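Local coordinates for methyltransferase domain-containing protein (Serratia marcescens, PDB 7CLU) that probably transfers a methyl group from S-adenosyl-L-methionine to an oxygen of a precursor in the prodigiosin synthetic pathway, working as a dimeric O-methyltransferase, at residues G65-D68 with L73-L76; A205-K210 with I220-G225; G159-Y164 with P183-D188. One frame throughout, in Å; residues are numbered along the deposited sequence.

Contact 1 of 3, residues G65-D68 with L73-L76; sequences GYLD and LYHL
Asp68 and His75 face each other as an antiparallel hydrogen-bonded pair, and their two reciprocal backbone bonds hold the contact together. Asp68 N donates to His75 O at 2.9 Å, while His75 N returns a bond to Asp68 O at 2.8 Å. Asp68 O also receives a CA-H...O contact from Tyr74, whose CA lies 3.3 Å from that oxygen.

On the same face of the hairpin the side chains of Asp68 and His75 run side by side. The carboxylate and the imidazole are nearly coplanar, and Asp68 OD2 meets the ring at its edge, 3.2 Å from His75 CD2. The nearer ring nitrogen, NE2, is 4.0 Å from OD2, so this is proximity and not a salt bridge, although the carboxylate might favour a protonated ring. The other nitrogen, ND1, is engaged by Asp37 through a hydrogen bond, which helps fix the turn of the imidazole.

Apolar packing occupies the other side. The two methyls of Leu67 part ways: CD2 touches Leu76 CD1 at 4.0 Å where the two leucine side chains cross, while CD1 approaches Tyr74 CD1 at 4.2 Å.

The two segments flank the short turn of a beta-hairpin, consistent with the wing of the winged-helix-like dimerisation domain of this family. Gly65 ends helix 51-63 in a Schellman motif, and Leu67 and Tyr74 both pack back onto Leu58 of that helix. Tyr74 also reaches helix 40-47, Leu76 rests on helix 81-84, and Tyr66 OH hydrogen-bonds Gln11 of the second subunit.

Contact 2 of 3, residues A205-K210 with I220-G225; sequences AFLRDK and IDVVEG
Val222 meets two neighbouring residues of the helix, Leu207 and Arg208, and the contact divides between them into a greasy inner half and a polar outer one. Inside, the branches of Leu207 and Val222 cross at a slant. Leu207 CD2 fits against both valine methyls, 3.9 Å from Val222 CG2 and 4.0 Å from Val222 CG1. With CG anti to the backbone N (chi1 180°), Leu207 sends its methyls in toward the sheet, where they also touch Ile197 and Glu199; Leu211, one turn further on, covers Val222 as well.

Helix 201-214 is the crossover of a beta-alpha-beta unit between strands 194-199 and 221-224 of the Rossmann-like methyltransferase sheet, and the helix segment runs almost exactly antiparallel to the edge strand, their axes 8.9 Å apart. Glu199, against which Leu207 packs, binds S-adenosyl-L-homocysteine, so this buried half backs onto the cofactor site.

Toward solvent the contact depends on the long arm of Arg208. Bent at chi3 (-97°), it lays one face of its guanidinium over Val222, with CB 3.7 Å from NH2. That nitrogen also donates to Val222 O at 2.9 Å, but the N-H...O angle is only 136° and the donor stands above the carbonyl plane. NE reaches the same residue indirectly, through a water that accepts from both Arg208 NE and Val222 N. Glu224 OE1, near the guanidinium plane but 4.0 Å from Arg208 NH2, offers a longer-range attraction rather than a salt bridge.

Contact 3 of 3, residues G159-Y164 with P183-D188; sequences GFVRDY and PMAIAD
Val161 holds CG1 anti to its own backbone nitrogen (chi1 178°), which leaves CG2 on the nitrogen side, directed at the neighbouring helix. There CG2 meets Ala185 CB at 3.7 Å. Ile186, with CG1 anti to the carbonyl carbon (chi1 -61°), brings that methylene to 4.2 Å from Val161 CG2. The same methyl therefore touches two consecutive residues of the partner helix, while Val161 CG1 approaches Ala185 O at 4.0 Å. No hydrogen bond spans the two segments, and the contact is narrow, burying 122 Å² in all. The short side chain of Ala185 is consistent with the valine lying close to the helix backbone: the CA atoms of Val161 and Ile186 are 6.0 Å apart.

A polar link to Val161 comes from its carbonyl, which accepts a hydrogen bond from Tyr190 OH just beyond helix 181-189. This contact joins the last turns of helix 154-163 to helix 181-189, which follows the first strand of the Rossmann-like sheet. Ile186 continues inward onto Phe172 of that strand, 171-175, and Leu195 of strand 194-199, whereas Phe160 and Tyr164 carry helix 154-163 and its end onto Ile272 of strand 270-275.

Overall arrangement
Along the chain the order is contact 1, contact 3, contact 2, with none nested in another. Contact 1 belongs to the dimerisation domain and stands apart, its centre about 43 Å from that of contact 2 and 38 Å from that of contact 3. The other two share the methyltransferase domain, with centres about 19 Å apart. They touch directly, Ile220 CD1 lying 3.7 Å from Met184 N, and helices 181-189 and 201-214 both pack on strand 194-199. Contacts 2 and 3 thus involve adjoining helices packed against the cofactor-binding Rossmann-like sheet, while contact 1 lies in the domain that, by family, mediates dimerisation, with Tyr66 at the second subunit.

Contact 1 of 3, residues G65-D68 with L73-L76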
ATOM      1  N   GLY A  65       5.875  12.648   7.446  1.00 23.83           N
ATOM      2  CA  GLY A  65       6.693  13.677   6.840  1.00 30.23           C
ATOM      3  C   GLY A  65       5.992  14.563   5.834  1.00 27.06           C
ATOM      4  O   GLY A  65       6.646  15.451   5.259  1.00 31.94           O
ATOM      5  N   TYR A  66       4.689  14.351   5.597  1.00 25.88           N
ATOM      6  CA  TYR A  66       3.945  15.137   4.619  1.00 25.64           C
ATOM      7  C   TYR A  66       3.531  16.494   5.166  1.00 26.60           C
ATOM      8  O   TYR A  66       3.361  17.438   4.390  1.00 24.50           O
ATOM      9  CB  TYR A  66       2.729  14.344   4.122  1.00 26.16           C
ATOM     10  CG  TYR A  66       3.183  13.218   3.213  1.00 24.95           C
ATOM     11  CD1 TYR A  66       3.445  13.454   1.867  1.00 26.97           C
ATOM     12  CD2 TYR A  66       3.438  11.949   3.722  1.00 23.71           C
ATOM     13  CE1 TYR A  66       3.912  12.443   1.041  1.00 28.28           C
ATOM     14  CE2 TYR A  66       3.910  10.936   2.918  1.00 26.86           C
ATOM     15  CZ  TYR A  66       4.145  11.185   1.573  1.00 29.10           C
ATOM     16  OH  TYR A  66       4.609  10.174   0.759  1.00 27.10           O
ATOM     17  N   LEU A  67       3.399  16.622   6.481  1.00 25.08           N
ATOM     18  CA  LEU A  67       3.110  17.899   7.105  1.00 24.14           C
ATOM     19  C   LEU A  67       4.136  18.169   8.193  1.00 26.87           C
ATOM     20  O   LEU A  67       4.740  17.240   8.744  1.00 22.89           O
ATOM     21  CB  LEU A  67       1.710  17.926   7.715  1.00 24.44           C
ATOM     22  CG  LEU A  67       0.503  17.756   6.798  1.00 24.86           C
ATOM     23  CD1 LEU A  67      -0.761  17.639   7.630  1.00 23.95           C
ATOM     24  CD2 LEU A  67       0.410  18.937   5.788  1.00 21.87           C
ATOM     25  N   ASP A  68       4.337  19.453   8.470  1.00 24.93           N
ATOM     26  CA  ASP A  68       5.059  19.932   9.635  1.00 26.29           C
ATOM     27  C   ASP A  68       4.061  20.237  10.746  1.00 26.41           C
ATOM     28  O   ASP A  68       2.881  20.505  10.503  1.00 25.92           O
ATOM     29  CB  ASP A  68       5.862  21.202   9.309  1.00 26.71           C
ATOM     30  CG  ASP A  68       6.976  20.961   8.311  1.00 31.07           C
ATOM     31  OD1 ASP A  68       7.618  19.891   8.364  1.00 31.87           O
ATOM     32  OD2 ASP A  68       7.208  21.841   7.456  1.00 35.04           O
ATOM     33  N   LEU A  73       0.317  23.668  15.620  1.00 30.00           N
ATOM     34  CA  LEU A  73      -0.154  24.132  14.319  1.00 31.12           C
ATOM     35  C   LEU A  73       0.434  23.267  13.217  1.00 27.75           C
ATOM     36  O   LEU A  73       1.650  23.055  13.174  1.00 30.35           O
ATOM     37  CB  LEU A  73       0.248  25.586  14.076  1.00 29.75           C
ATOM     38  CG  LEU A  73      -0.283  26.668  15.002  1.00 28.92           C
ATOM     39  CD1 LEU A  73       0.582  27.933  14.877  1.00 29.07           C
ATOM     40  CD2 LEU A  73      -1.723  26.963  14.663  1.00 36.60           C
ATOM     41  N   TYR A  74      -0.422  22.786  12.322  1.00 25.68           N
ATOM     42  CA  TYR A  74       0.035  22.010  11.182  1.00 27.26           C
ATOM     43  C   TYR A  74       0.413  22.953  10.053  1.00 25.57           C
ATOM     44  O   TYR A  74      -0.235  23.981   9.838  1.00 27.67           O
ATOM     45  CB  TYR A  74      -1.044  21.011  10.732  1.00 24.75           C
ATOM     46  CG  TYR A  74      -1.183  19.903  11.748  1.00 24.21           C
ATOM     47  CD1 TYR A  74      -0.373  18.775  11.679  1.00 23.04           C
ATOM     48  CD2 TYR A  74      -2.067  20.014  12.815  1.00 26.01           C
ATOM     49  CE1 TYR A  74      -0.451  17.785  12.631  1.00 22.55           C
ATOM     50  CE2 TYR A  74      -2.164  19.013  13.770  1.00 25.93           C
ATOM     51  CZ  TYR A  74      -1.340  17.906  13.670  1.00 20.31           C
ATOM     52  OH  TYR A  74      -1.416  16.900  14.598  1.00 27.44           O
ATOM     53  N   HIS A  75       1.485  22.608   9.349  1.00 24.91           N
ATOM     54  CA  HIS A  75       2.023  23.439   8.288  1.00 29.82           C
ATOM     55  C   HIS A  75       2.266  22.591   7.046  1.00 28.48           C
ATOM     56  O   HIS A  75       2.900  21.533   7.123  1.00 24.98           O
ATOM     57  CB  HIS A  75       3.322  24.128   8.743  1.00 27.36           C
ATOM     58  CG  HIS A  75       4.108  24.721   7.621  1.00 27.53           C
ATOM     59  ND1 HIS A  75       3.720  25.874   6.974  1.00 26.93           N
ATOM     60  CD2 HIS A  75       5.259  24.321   7.031  1.00 26.84           C
ATOM     61  CE1 HIS A  75       4.588  26.149   6.016  1.00 29.80           C
ATOM     62  NE2 HIS A  75       5.539  25.230   6.038  1.00 30.23           N
ATOM     63  N   LEU A  76       1.769  23.065   5.909  1.00 26.28           N
ATOM     64  CA  LEU A  76       2.060  22.421   4.628  1.00 30.12           C
ATOM     65  C   LEU A  76       3.444  22.820   4.123  1.00 29.37           C
ATOM     66  O   LEU A  76       3.672  24.001   3.835  1.00 31.34           O
ATOM     67  CB  LEU A  76       1.004  22.792   3.601  1.00 28.89           C
ATOM     68  CG  LEU A  76       1.220  22.208   2.210  1.00 30.74           C
ATOM     69  CD1 LEU A  76       1.131  20.674   2.257  1.00 29.93           C
ATOM     70  CD2 LEU A  76       0.189  22.769   1.231  1.00 37.96           C
TER

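Contact 2 of 3, residues A205-K210 with I220-G225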
ATOM      1  N   ALA A 205     -12.582  14.703 -31.530  1.00 45.21           N
ATOM      2  CA  ALA A 205     -13.029  16.094 -31.438  1.00 45.08           C
ATOM      3  C   ALA A 205     -12.538  16.762 -30.153  1.00 46.84           C
ATOM      4  O   ALA A 205     -12.181  17.948 -30.161  1.00 42.33           O
ATOM      5  CB  ALA A 205     -14.554  16.166 -31.533  1.00 49.87           C
ATOM      6  N   PHE A 206     -12.504  16.016 -29.044  1.00 47.48           N
ATOM      7  CA  PHE A 206     -12.045  16.574 -27.773  1.00 43.09           C
ATOM      8  C   PHE A 206     -10.571  16.965 -27.847  1.00 44.95           C
ATOM      9  O   PHE A 206     -10.180  18.069 -27.441  1.00 39.71           O
ATOM     10  CB  PHE A 206     -12.294  15.561 -26.649  1.00 45.39           C
ATOM     11  CG  PHE A 206     -11.673  15.943 -25.325  1.00 53.43           C
ATOM     12  CD1 PHE A 206     -12.254  16.918 -24.524  1.00 54.11           C
ATOM     13  CD2 PHE A 206     -10.519  15.316 -24.878  1.00 50.48           C
ATOM     14  CE1 PHE A 206     -11.685  17.269 -23.308  1.00 56.46           C
ATOM     15  CE2 PHE A 206      -9.944  15.660 -23.663  1.00 52.29           C
ATOM     16  CZ  PHE A 206     -10.527  16.637 -22.875  1.00 57.09           C
ATOM     17  N   LEU A 207      -9.736  16.067 -28.373  1.00 44.25           N
ATOM     18  CA  LEU A 207      -8.322  16.376 -28.543  1.00 42.70           C
ATOM     19  C   LEU A 207      -8.126  17.530 -29.523  1.00 39.77           C
ATOM     20  O   LEU A 207      -7.271  18.403 -29.309  1.00 34.46           O
ATOM     21  CB  LEU A 207      -7.575  15.123 -29.010  1.00 40.85           C
ATOM     22  CG  LEU A 207      -6.073  15.303 -29.238  1.00 42.71           C
ATOM     23  CD1 LEU A 207      -5.315  15.179 -27.926  1.00 37.72           C
ATOM     24  CD2 LEU A 207      -5.538  14.322 -30.286  1.00 39.85           C
ATOM     25  N   ARG A 208      -8.918  17.557 -30.597  1.00 36.25           N
ATOM     26  CA  ARG A 208      -8.861  18.678 -31.525  1.00 40.66           C
ATOM     27  C   ARG A 208      -9.139  19.990 -30.802  1.00 42.20           C
ATOM     28  O   ARG A 208      -8.450  20.996 -31.029  1.00 35.93           O
ATOM     29  CB  ARG A 208      -9.854  18.463 -32.666  1.00 43.05           C
ATOM     30  CG  ARG A 208      -9.393  19.015 -34.008  1.00 44.73           C
ATOM     31  CD  ARG A 208     -10.372  18.666 -35.126  1.00 51.06           C
ATOM     32  NE  ARG A 208      -9.972  17.478 -35.881  1.00 47.62           N
ATOM     33  CZ  ARG A 208     -10.584  16.296 -35.809  1.00 44.68           C
ATOM     34  NH1 ARG A 208     -11.632  16.129 -35.013  1.00 49.32           N
ATOM     35  NH2 ARG A 208     -10.147  15.277 -36.539  1.00 44.35           N
ATOM     36  N   ASP A 209     -10.132  19.987 -29.911  1.00 39.35           N
ATOM     37  CA  ASP A 209     -10.458  21.183 -29.148  1.00 38.42           C
ATOM     38  C   ASP A 209      -9.314  21.574 -28.223  1.00 38.41           C
ATOM     39  O   ASP A 209      -8.972  22.758 -28.120  1.00 35.80           O
ATOM     40  CB  ASP A 209     -11.749  20.955 -28.358  1.00 44.03           C
ATOM     41  CG  ASP A 209     -12.967  20.824 -29.265  1.00 49.58           C
ATOM     42  OD1 ASP A 209     -12.919  21.346 -30.397  1.00 52.40           O
ATOM     43  OD2 ASP A 209     -13.965  20.188 -28.861  1.00 52.50           O
ATOM     44  N   LYS A 210      -8.695  20.591 -27.560  1.00 36.84           N
ATOM     45  CA  LYS A 210      -7.589  20.895 -26.656  1.00 35.49           C
ATOM     46  C   LYS A 210      -6.386  21.439 -27.418  1.00 36.05           C
ATOM     47  O   LYS A 210      -5.744  22.406 -26.973  1.00 29.48           O
ATOM     48  CB  LYS A 210      -7.187  19.649 -25.864  1.00 39.72           C
ATOM     49  CG  LYS A 210      -7.865  19.521 -24.501  1.00 46.65           C
ATOM     50  CD  LYS A 210      -9.379  19.597 -24.625  1.00 48.49           C
ATOM     51  CE  LYS A 210      -9.990  20.299 -23.428  1.00 56.24           C
ATOM     52  NZ  LYS A 210      -9.558  19.663 -22.150  1.00 60.36           N
ATOM     53  N   ILE A 220      -0.736  20.469 -35.739  1.00 27.98           N
ATOM     54  CA  ILE A 220      -0.841  19.043 -35.437  1.00 26.63           C
ATOM     55  C   ILE A 220      -2.222  18.558 -35.872  1.00 28.21           C
ATOM     56  O   ILE A 220      -3.240  18.994 -35.321  1.00 27.56           O
ATOM     57  CB  ILE A 220      -0.611  18.763 -33.939  1.00 29.46           C
ATOM     58  CG1 ILE A 220       0.770  19.282 -33.496  1.00 26.37           C
ATOM     59  CG2 ILE A 220      -0.765  17.274 -33.622  1.00 25.79           C
ATOM     60  CD1 ILE A 220       0.935  19.272 -31.984  1.00 28.25           C
ATOM     61  N   ASP A 221      -2.261  17.670 -36.859  1.00 25.57           N
ATOM     62  CA  ASP A 221      -3.539  17.139 -37.316  1.00 27.37           C
ATOM     63  C   ASP A 221      -4.021  16.015 -36.407  1.00 29.96           C
ATOM     64  O   ASP A 221      -3.230  15.265 -35.827  1.00 26.30           O
ATOM     65  CB  ASP A 221      -3.436  16.614 -38.747  1.00 28.59           C
ATOM     66  CG  ASP A 221      -3.175  17.712 -39.759  1.00 36.41           C
ATOM     67  OD1 ASP A 221      -3.762  18.807 -39.629  1.00 36.34           O
ATOM     68  OD2 ASP A 221      -2.377  17.475 -40.689  1.00 44.84           O
ATOM     69  N   VAL A 222      -5.338  15.896 -36.295  1.00 31.34           N
ATOM     70  CA  VAL A 222      -5.969  14.765 -35.632  1.00 32.65           C
ATOM     71  C   VAL A 222      -6.654  13.949 -36.711  1.00 33.30           C
ATOM     72  O   VAL A 222      -7.532  14.459 -37.417  1.00 31.92           O
ATOM     73  CB  VAL A 222      -6.967  15.208 -34.554  1.00 32.24           C
ATOM     74  CG1 VAL A 222      -7.451  14.004 -33.758  1.00 36.07           C
ATOM     75  CG2 VAL A 222      -6.313  16.224 -33.636  1.00 36.27           C
ATOM     76  N   VAL A 223      -6.229  12.703 -36.867  1.00 29.53           N
ATOM     77  CA  VAL A 223      -6.897  11.779 -37.766  1.00 27.49           C
ATOM     78  C   VAL A 223      -7.565  10.693 -36.940  1.00 31.42           C
ATOM     79  O   VAL A 223      -7.194  10.417 -35.797  1.00 28.64           O
ATOM     80  CB  VAL A 223      -5.937  11.164 -38.789  1.00 30.57           C
ATOM     81  CG1 VAL A 223      -5.308  12.272 -39.651  1.00 34.79           C
ATOM     82  CG2 VAL A 223      -4.899  10.312 -38.086  1.00 27.71           C
ATOM     83  N   GLU A 224      -8.557  10.057 -37.538  1.00 33.88           N
ATOM     84  CA  GLU A 224      -9.338   9.071 -36.818  1.00 33.49           C
ATOM     85  C   GLU A 224      -8.962   7.673 -37.274  1.00 32.44           C
ATOM     86  O   GLU A 224      -8.603   7.445 -38.434  1.00 30.93           O
ATOM     87  CB  GLU A 224     -10.828   9.354 -36.996  1.00 38.00           C
ATOM     88  CG  GLU A 224     -11.193  10.727 -36.441  1.00 41.42           C
ATOM     89  CD  GLU A 224     -12.620  11.134 -36.716  1.00 48.71           C
ATOM     90  OE1 GLU A 224     -12.848  12.319 -37.046  1.00 53.90           O
ATOM     91  OE2 GLU A 224     -13.513  10.272 -36.591  1.00 52.38           O
ATOM     92  N   GLY A 225      -9.001   6.744 -36.332  1.00 34.50           N
ATOM     93  CA  GLY A 225      -8.569   5.392 -36.609  1.00 35.75           C
ATOM     94  C   GLY A 225      -8.700   4.529 -35.376  1.00 33.95           C
ATOM     95  O   GLY A 225      -9.155   4.975 -34.314  1.00 35.82           O
TER
HETATM   96  O   HOH W   1      -7.098  17.986 -37.043  1.00 37.36           O

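Contact 3 of 3, residues G159-Y164 with P183-D188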
ATOM      1  N   GLY A 159      13.177  13.595 -22.892  1.00 27.60           N
ATOM      2  CA  GLY A 159      14.279  12.746 -23.312  1.00 30.35           C
ATOM      3  C   GLY A 159      14.092  12.168 -24.700  1.00 33.16           C
ATOM      4  O   GLY A 159      15.075  11.910 -25.402  1.00 32.48           O
ATOM      5  N   PHE A 160      12.837  11.943 -25.107  1.00 27.62           N
ATOM      6  CA  PHE A 160      12.549  11.536 -26.477  1.00 29.18           C
ATOM      7  C   PHE A 160      12.903  12.662 -27.453  1.00 26.98           C
ATOM      8  O   PHE A 160      13.648  12.449 -28.412  1.00 32.22           O
ATOM      9  CB  PHE A 160      11.068  11.137 -26.589  1.00 25.14           C
ATOM     10  CG  PHE A 160      10.735  10.252 -27.785  1.00 30.51           C
ATOM     11  CD1 PHE A 160      11.718   9.818 -28.670  1.00 28.80           C
ATOM     12  CD2 PHE A 160       9.423   9.852 -28.008  1.00 26.61           C
ATOM     13  CE1 PHE A 160      11.382   9.008 -29.759  1.00 26.13           C
ATOM     14  CE2 PHE A 160       9.087   9.045 -29.098  1.00 28.69           C
ATOM     15  CZ  PHE A 160      10.072   8.633 -29.971  1.00 24.98           C
ATOM     16  N   VAL A 161      12.382  13.867 -27.208  1.00 26.92           N
ATOM     17  CA  VAL A 161      12.664  15.012 -28.074  1.00 31.59           C
ATOM     18  C   VAL A 161      14.164  15.283 -28.156  1.00 34.90           C
ATOM     19  O   VAL A 161      14.681  15.660 -29.214  1.00 34.08           O
ATOM     20  CB  VAL A 161      11.893  16.255 -27.587  1.00 29.73           C
ATOM     21  CG1 VAL A 161      12.226  17.459 -28.441  1.00 33.49           C
ATOM     22  CG2 VAL A 161      10.399  15.998 -27.622  1.00 32.67           C
ATOM     23  N   ARG A 162      14.893  15.074 -27.051  1.00 37.13           N
ATOM     24  CA  ARG A 162      16.304  15.460 -27.004  1.00 37.87           C
ATOM     25  C   ARG A 162      17.220  14.373 -27.568  1.00 38.24           C
ATOM     26  O   ARG A 162      18.159  14.683 -28.307  1.00 38.73           O
ATOM     27  CB  ARG A 162      16.687  15.803 -25.562  1.00 37.07           C
ATOM     28  CG  ARG A 162      18.063  16.429 -25.354  1.00 44.50           C
ATOM     29  CD  ARG A 162      19.063  15.423 -24.813  1.00 47.16           C
ATOM     30  NE  ARG A 162      18.711  14.949 -23.470  1.00 55.84           N
ATOM     31  CZ  ARG A 162      19.378  14.005 -22.800  1.00 56.03           C
ATOM     32  NH1 ARG A 162      20.438  13.416 -23.348  1.00 51.97           N
ATOM     33  NH2 ARG A 162      18.978  13.634 -21.586  1.00 57.27           N
ATOM     34  N   ASP A 163      16.958  13.099 -27.249  1.00 30.29           N
ATOM     35  CA  ASP A 163      17.844  11.994 -27.602  1.00 34.49           C
ATOM     36  C   ASP A 163      17.547  11.353 -28.954  1.00 38.42           C
ATOM     37  O   ASP A 163      18.408  10.632 -29.477  1.00 39.97           O
ATOM     38  CB  ASP A 163      17.789  10.902 -26.530  1.00 38.62           C
ATOM     39  CG  ASP A 163      18.402  11.348 -25.229  1.00 40.05           C
ATOM     40  OD1 ASP A 163      18.751  12.534 -25.151  1.00 43.29           O
ATOM     41  OD2 ASP A 163      18.529  10.532 -24.293  1.00 41.80           O
ATOM     42  N   TYR A 164      16.371  11.569 -29.528  1.00 33.35           N
ATOM     43  CA  TYR A 164      16.041  11.000 -30.826  1.00 35.00           C
ATOM     44  C   TYR A 164      15.934  12.116 -31.851  1.00 33.09           C
ATOM     45  O   TYR A 164      15.346  13.166 -31.580  1.00 33.38           O
ATOM     46  CB  TYR A 164      14.741  10.201 -30.780  1.00 31.26           C
ATOM     47  CG  TYR A 164      14.377   9.551 -32.105  1.00 32.31           C
ATOM     48  CD1 TYR A 164      13.699  10.264 -33.086  1.00 31.32           C
ATOM     49  CD2 TYR A 164      14.712   8.225 -32.369  1.00 31.15           C
ATOM     50  CE1 TYR A 164      13.369   9.680 -34.301  1.00 31.73           C
ATOM     51  CE2 TYR A 164      14.373   7.622 -33.583  1.00 33.49           C
ATOM     52  CZ  TYR A 164      13.700   8.356 -34.542  1.00 33.08           C
ATOM     53  OH  TYR A 164      13.372   7.778 -35.752  1.00 31.91           O
ATOM     54  N   PRO A 183       3.744  15.385 -29.470  1.00 26.61           N
ATOM     55  CA  PRO A 183       3.906  16.130 -30.731  1.00 26.38           C
ATOM     56  C   PRO A 183       3.980  17.636 -30.532  1.00 26.08           C
ATOM     57  O   PRO A 183       4.588  18.321 -31.361  1.00 23.01           O
ATOM     58  CB  PRO A 183       2.682  15.711 -31.563  1.00 29.34           C
ATOM     59  CG  PRO A 183       1.732  15.116 -30.598  1.00 30.67           C
ATOM     60  CD  PRO A 183       2.543  14.527 -29.500  1.00 27.11           C
ATOM     61  N   MET A 184       3.406  18.181 -29.455  1.00 23.43           N
ATOM     62  CA  MET A 184       3.651  19.588 -29.142  1.00 24.71           C
ATOM     63  C   MET A 184       5.131  19.839 -28.854  1.00 24.60           C
ATOM     64  O   MET A 184       5.726  20.789 -29.380  1.00 27.99           O
ATOM     65  CB  MET A 184       2.781  20.029 -27.960  1.00 26.91           C
ATOM     66  CG  MET A 184       1.356  20.295 -28.366  1.00 27.85           C
ATOM     67  SD  MET A 184       0.235  20.744 -27.031  1.00 35.20           S
ATOM     68  CE  MET A 184       0.580  19.510 -25.835  1.00 35.43           C
ATOM     69  N   ALA A 185       5.752  18.988 -28.028  1.00 24.78           N
ATOM     70  CA  ALA A 185       7.164  19.181 -27.713  1.00 27.87           C
ATOM     71  C   ALA A 185       8.028  19.028 -28.960  1.00 30.42           C
ATOM     72  O   ALA A 185       9.024  19.747 -29.129  1.00 23.75           O
ATOM     73  CB  ALA A 185       7.605  18.208 -26.622  1.00 28.45           C
ATOM     74  N   ILE A 186       7.642  18.111 -29.857  1.00 26.00           N
ATOM     75  CA  ILE A 186       8.359  17.955 -31.118  1.00 28.25           C
ATOM     76  C   ILE A 186       8.248  19.228 -31.943  1.00 28.83           C
ATOM     77  O   ILE A 186       9.259  19.781 -32.388  1.00 30.18           O
ATOM     78  CB  ILE A 186       7.843  16.727 -31.890  1.00 26.46           C
ATOM     79  CG1 ILE A 186       8.064  15.457 -31.069  1.00 27.64           C
ATOM     80  CG2 ILE A 186       8.549  16.607 -33.226  1.00 27.90           C
ATOM     81  CD1 ILE A 186       7.319  14.239 -31.615  1.00 25.51           C
ATOM     82  N   ALA A 187       7.019  19.735 -32.121  1.00 23.59           N
ATOM     83  CA  ALA A 187       6.799  20.987 -32.851  1.00 23.24           C
ATOM     84  C   ALA A 187       7.622  22.132 -32.285  1.00 30.55           C
ATOM     85  O   ALA A 187       8.090  23.002 -33.035  1.00 29.68           O
ATOM     86  CB  ALA A 187       5.324  21.390 -32.811  1.00 25.08           C
ATOM     87  N   ASP A 188       7.757  22.183 -30.957  1.00 25.62           N
ATOM     88  CA  ASP A 188       8.467  23.295 -30.337  1.00 28.09           C
ATOM     89  C   ASP A 188       9.959  23.274 -30.659  1.00 29.39           C
ATOM     90  O   ASP A 188      10.609  24.328 -30.616  1.00 32.76           O
ATOM     91  CB  ASP A 188       8.266  23.279 -28.819  1.00 27.86           C
ATOM     92  CG  ASP A 188       6.802  23.443 -28.406  1.00 27.05           C
ATOM     93  OD1 ASP A 188       5.985  24.003 -29.168  1.00 24.81           O
ATOM     94  OD2 ASP A 188       6.480  23.018 -27.288  1.00 31.55           O
TER